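Local coordinates for molinate hydrolase (Gulosibacter molinativorax, PDB 4WGX), which probably hydrolyses a carbon-nitrogen bond other than a peptide bond, as a metal-dependent member of the amidohydrolase superfamily, at residues Thr121-Arg126 / Ala135-Ala140. Numbering follows the deposited sequence.
Sequences TIARDR and ARIFFA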
ATOM      1  N   THR A 121     -34.983  -5.521   5.583  1.00 25.58           N
ATOM      2  CA  THR A 121     -36.266  -6.196   5.697  1.00 27.82           C
ATOM      3  C   THR A 121     -36.842  -6.046   7.108  1.00 33.39           C
ATOM      4  O   THR A 121     -38.004  -5.629   7.285  1.00 30.23           O
ATOM      5  CB  THR A 121     -36.168  -7.697   5.384  1.00 23.69           C
ATOM      6  OG1 THR A 121     -35.664  -7.891   4.064  1.00 32.58           O
ATOM      7  CG2 THR A 121     -37.548  -8.355   5.500  1.00 30.13           C
ATOM      8  N   ILE A 122     -36.042  -6.413   8.105  1.00 31.31           N
ATOM      9  CA  ILE A 122     -36.479  -6.267   9.489  1.00 26.26           C
ATOM     10  C   ILE A 122     -36.955  -4.837   9.766  1.00 30.46           C
ATOM     11  O   ILE A 122     -38.067  -4.643  10.267  1.00 35.76           O
ATOM     12  CB  ILE A 122     -35.364  -6.657  10.473  1.00 28.68           C
ATOM     13  CG1 ILE A 122     -35.082  -8.153  10.363  1.00 24.80           C
ATOM     14  CG2 ILE A 122     -35.750  -6.335  11.909  1.00 24.27           C
ATOM     15  CD1 ILE A 122     -33.793  -8.588  11.038  1.00 31.48           C
ATOM     16  N   ALA A 123     -36.139  -3.841   9.428  1.00 26.79           N
ATOM     17  CA  ALA A 123     -36.526  -2.452   9.674  1.00 32.67           C
ATOM     18  C   ALA A 123     -37.764  -1.993   8.884  1.00 33.51           C
ATOM     19  O   ALA A 123     -38.626  -1.301   9.442  1.00 31.05           O
ATOM     20  CB  ALA A 123     -35.365  -1.528   9.388  1.00 25.03           C
ATOM     21  N   ARG A 124     -37.858  -2.342   7.599  1.00 32.27           N
ATOM     22  CA  ARG A 124     -39.065  -1.993   6.838  1.00 33.76           C
ATOM     23  C   ARG A 124     -40.306  -2.576   7.505  1.00 32.80           C
ATOM     24  O   ARG A 124     -41.298  -1.882   7.712  1.00 30.19           O
ATOM     25  CB  ARG A 124     -39.003  -2.486   5.387  1.00 29.60           C
ATOM     26  CG  ARG A 124     -40.322  -2.272   4.606  1.00 35.36           C
ATOM     27  CD  ARG A 124     -40.408  -3.072   3.328  1.00 41.16           C
ATOM     28  NE  ARG A 124     -40.505  -4.497   3.603  1.00 39.62           N
ATOM     29  CZ  ARG A 124     -40.433  -5.445   2.680  1.00 38.81           C
ATOM     30  NH1 ARG A 124     -40.256  -5.127   1.406  1.00 46.46           N
ATOM     31  NH2 ARG A 124     -40.522  -6.718   3.038  1.00 42.75           N
ATOM     32  N   ASP A 125     -40.239  -3.860   7.828  1.00 30.96           N
ATOM     33  CA  ASP A 125     -41.385  -4.545   8.404  1.00 29.99           C
ATOM     34  C   ASP A 125     -41.754  -3.956   9.760  1.00 34.78           C
ATOM     35  O   ASP A 125     -42.923  -3.749  10.040  1.00 32.94           O
ATOM     36  CB  ASP A 125     -41.103  -6.038   8.526  1.00 26.68           C
ATOM     37  CG  ASP A 125     -41.066  -6.740   7.169  1.00 36.54           C
ATOM     38  OD1 ASP A 125     -41.213  -6.065   6.125  1.00 35.09           O
ATOM     39  OD2 ASP A 125     -40.868  -7.971   7.147  1.00 40.97           O
ATOM     40  N   ARG A 126     -40.764  -3.665  10.595  1.00 36.75           N
ATOM     41  CA  ARG A 126     -41.073  -3.021  11.865  1.00 32.05           C
ATOM     42  C   ARG A 126     -41.635  -1.611  11.716  1.00 32.33           C
ATOM     43  O   ARG A 126     -42.480  -1.208  12.499  1.00 44.03           O
ATOM     44  CB  ARG A 126     -39.852  -2.952  12.769  1.00 32.15           C
ATOM     45  CG  ARG A 126     -39.462  -4.251  13.406  1.00 27.82           C
ATOM     46  CD  ARG A 126     -38.135  -4.104  14.159  1.00 25.84           C
ATOM     47  NE  ARG A 126     -38.307  -4.038  15.607  1.00 45.52           N
ATOM     48  CZ  ARG A 126     -37.966  -3.013  16.382  1.00 42.78           C
ATOM     49  NH1 ARG A 126     -37.420  -1.920  15.881  1.00 46.34           N
ATOM     50  NH2 ARG A 126     -38.171  -3.092  17.686  1.00 82.19           N
ATOM     51  N   ALA A 135     -39.440   6.944   8.426  1.00 36.63           N
ATOM     52  CA  ALA A 135     -39.954   7.003   7.076  1.00 24.02           C
ATOM     53  C   ALA A 135     -40.261   5.608   6.571  1.00 29.16           C
ATOM     54  O   ALA A 135     -39.631   4.628   6.945  1.00 31.08           O
ATOM     55  CB  ALA A 135     -38.982   7.697   6.162  1.00 33.16           C
ATOM     56  N   ARG A 136     -41.272   5.548   5.729  1.00 26.11           N
ATOM     57  CA  ARG A 136     -41.656   4.348   5.018  1.00 35.60           C
ATOM     58  C   ARG A 136     -40.500   3.893   4.132  1.00 32.65           C
ATOM     59  O   ARG A 136     -39.949   4.706   3.397  1.00 27.49           O
ATOM     60  CB  ARG A 136     -42.908   4.669   4.195  1.00 35.33           C
ATOM     61  CG  ARG A 136     -43.629   3.514   3.556  1.00 38.36           C
ATOM     62  CD  ARG A 136     -44.857   4.024   2.787  1.00 35.20           C
ATOM     63  NE  ARG A 136     -45.870   4.608   3.662  1.00 35.99           N
ATOM     64  CZ  ARG A 136     -46.121   5.908   3.795  1.00 37.26           C
ATOM     65  NH1 ARG A 136     -45.443   6.813   3.117  1.00 35.00           N
ATOM     66  NH2 ARG A 136     -47.077   6.308   4.621  1.00 48.70           N
ATOM     67  N   ILE A 137     -40.127   2.616   4.207  1.00 26.55           N
ATOM     68  CA  ILE A 137     -38.998   2.101   3.429  1.00 30.02           C
ATOM     69  C   ILE A 137     -39.409   1.177   2.308  1.00 28.39           C
ATOM     70  O   ILE A 137     -40.139   0.220   2.541  1.00 30.28           O
ATOM     71  CB  ILE A 137     -38.002   1.296   4.306  1.00 32.56           C
ATOM     72  CG1 ILE A 137     -37.434   2.164   5.425  1.00 23.95           C
ATOM     73  CG2 ILE A 137     -36.873   0.723   3.440  1.00 28.05           C
ATOM     74  CD1 ILE A 137     -36.550   1.414   6.383  1.00 26.73           C
ATOM     75  N   PHE A 138     -38.914   1.449   1.103  1.00 26.06           N
ATOM     76  CA  PHE A 138     -38.896   0.428   0.051  1.00 26.25           C
ATOM     77  C   PHE A 138     -37.455   0.185  -0.386  1.00 29.92           C
ATOM     78  O   PHE A 138     -36.690   1.129  -0.494  1.00 26.81           O
ATOM     79  CB  PHE A 138     -39.754   0.842  -1.133  1.00 30.28           C
ATOM     80  CG  PHE A 138     -41.183   1.119  -0.773  1.00 28.93           C
ATOM     81  CD1 PHE A 138     -42.063   0.086  -0.511  1.00 34.34           C
ATOM     82  CD2 PHE A 138     -41.646   2.418  -0.700  1.00 27.33           C
ATOM     83  CE1 PHE A 138     -43.381   0.355  -0.174  1.00 30.78           C
ATOM     84  CE2 PHE A 138     -42.947   2.684  -0.369  1.00 36.27           C
ATOM     85  CZ  PHE A 138     -43.819   1.652  -0.112  1.00 26.29           C
ATOM     86  N   PHE A 139     -37.085  -1.066  -0.655  1.00 28.83           N
ATOM     87  CA  PHE A 139     -35.683  -1.387  -0.882  1.00 30.62           C
ATOM     88  C   PHE A 139     -35.420  -2.382  -2.008  1.00 37.57           C
ATOM     89  O   PHE A 139     -36.308  -3.129  -2.417  1.00 25.76           O
ATOM     90  CB  PHE A 139     -35.073  -1.920   0.408  1.00 27.26           C
ATOM     91  CG  PHE A 139     -35.716  -3.166   0.928  1.00 26.69           C
ATOM     92  CD1 PHE A 139     -35.451  -4.388   0.351  1.00 25.37           C
ATOM     93  CD2 PHE A 139     -36.569  -3.118   2.015  1.00 30.60           C
ATOM     94  CE1 PHE A 139     -36.029  -5.542   0.834  1.00 28.85           C
ATOM     95  CE2 PHE A 139     -37.153  -4.270   2.508  1.00 30.27           C
ATOM     96  CZ  PHE A 139     -36.878  -5.484   1.916  1.00 26.92           C
ATOM     97  N   ALA A 140     -34.176  -2.365  -2.493  1.00 31.08           N
ATOM     98  CA  ALA A 140     -33.706  -3.251  -3.557  1.00 28.10           C
ATOM     99  C   ALA A 140     -33.030  -4.478  -3.007  1.00 26.98           C
ATOM    100  O   ALA A 140     -32.892  -5.476  -3.703  1.00 28.83           O
ATOM    101  CB  ALA A 140     -32.730  -2.528  -4.462  1.00 28.39           C
TER
HETATM  102  O   HOH W   1     -41.765   0.495   6.110  1.00 33.18           O
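Arg124 and Ile137 bring the helix segment 121-126 closest to strand 136-139, with CA atoms 5.3 Å apart. The two axes approach to 7.9 Å and run roughly antiparallel, at 144°. A water links the backbones: it donates to Arg124 O and accepts from Ile137 N.

Arg124 carries most of the contact. With CG anti to the backbone N (chi1 174°), Arg124 CG is carried to 3.2 Å from Ile137 O. The chain then bends at chi3, and Phe139 CE2 comes to lie over one face of the guanidinium, off its centre. Arg124 NH1 is 3.4 Å from Phe139 CE2, and the two planes are 32° apart. Asp125 OD1 lies at the guanidinium edge, in plane, and takes both NE (3.1 Å) and NH2 of Arg124 in a side-on salt bridge. Arg124 NH1 forms a salt bridge with Asp206 and a hydrogen bond with Gly204 O. Without the guanidinium, as with an alanine at this position, the carboxylates of Asp125 and Asp206 would probably each lose a charged partner and part of the Phe139 ring its cover.

Thr121 OG1 meets the same ring obliquely, 3.4 Å from Phe139 CZ, while bonding to Leu117 O. Ala123 CB touches Ile137 CD1 at 4.4 Å, an apolar contact.

The contact lies within the beta-alpha-beta unit of strand 107-112, helix 117-128 and strand 136-139, the repeating element of the TIM-barrel amidohydrolase fold. Strand 136-139 pairs in parallel with strand 107-112, and helix 91-104 packs against Ala123.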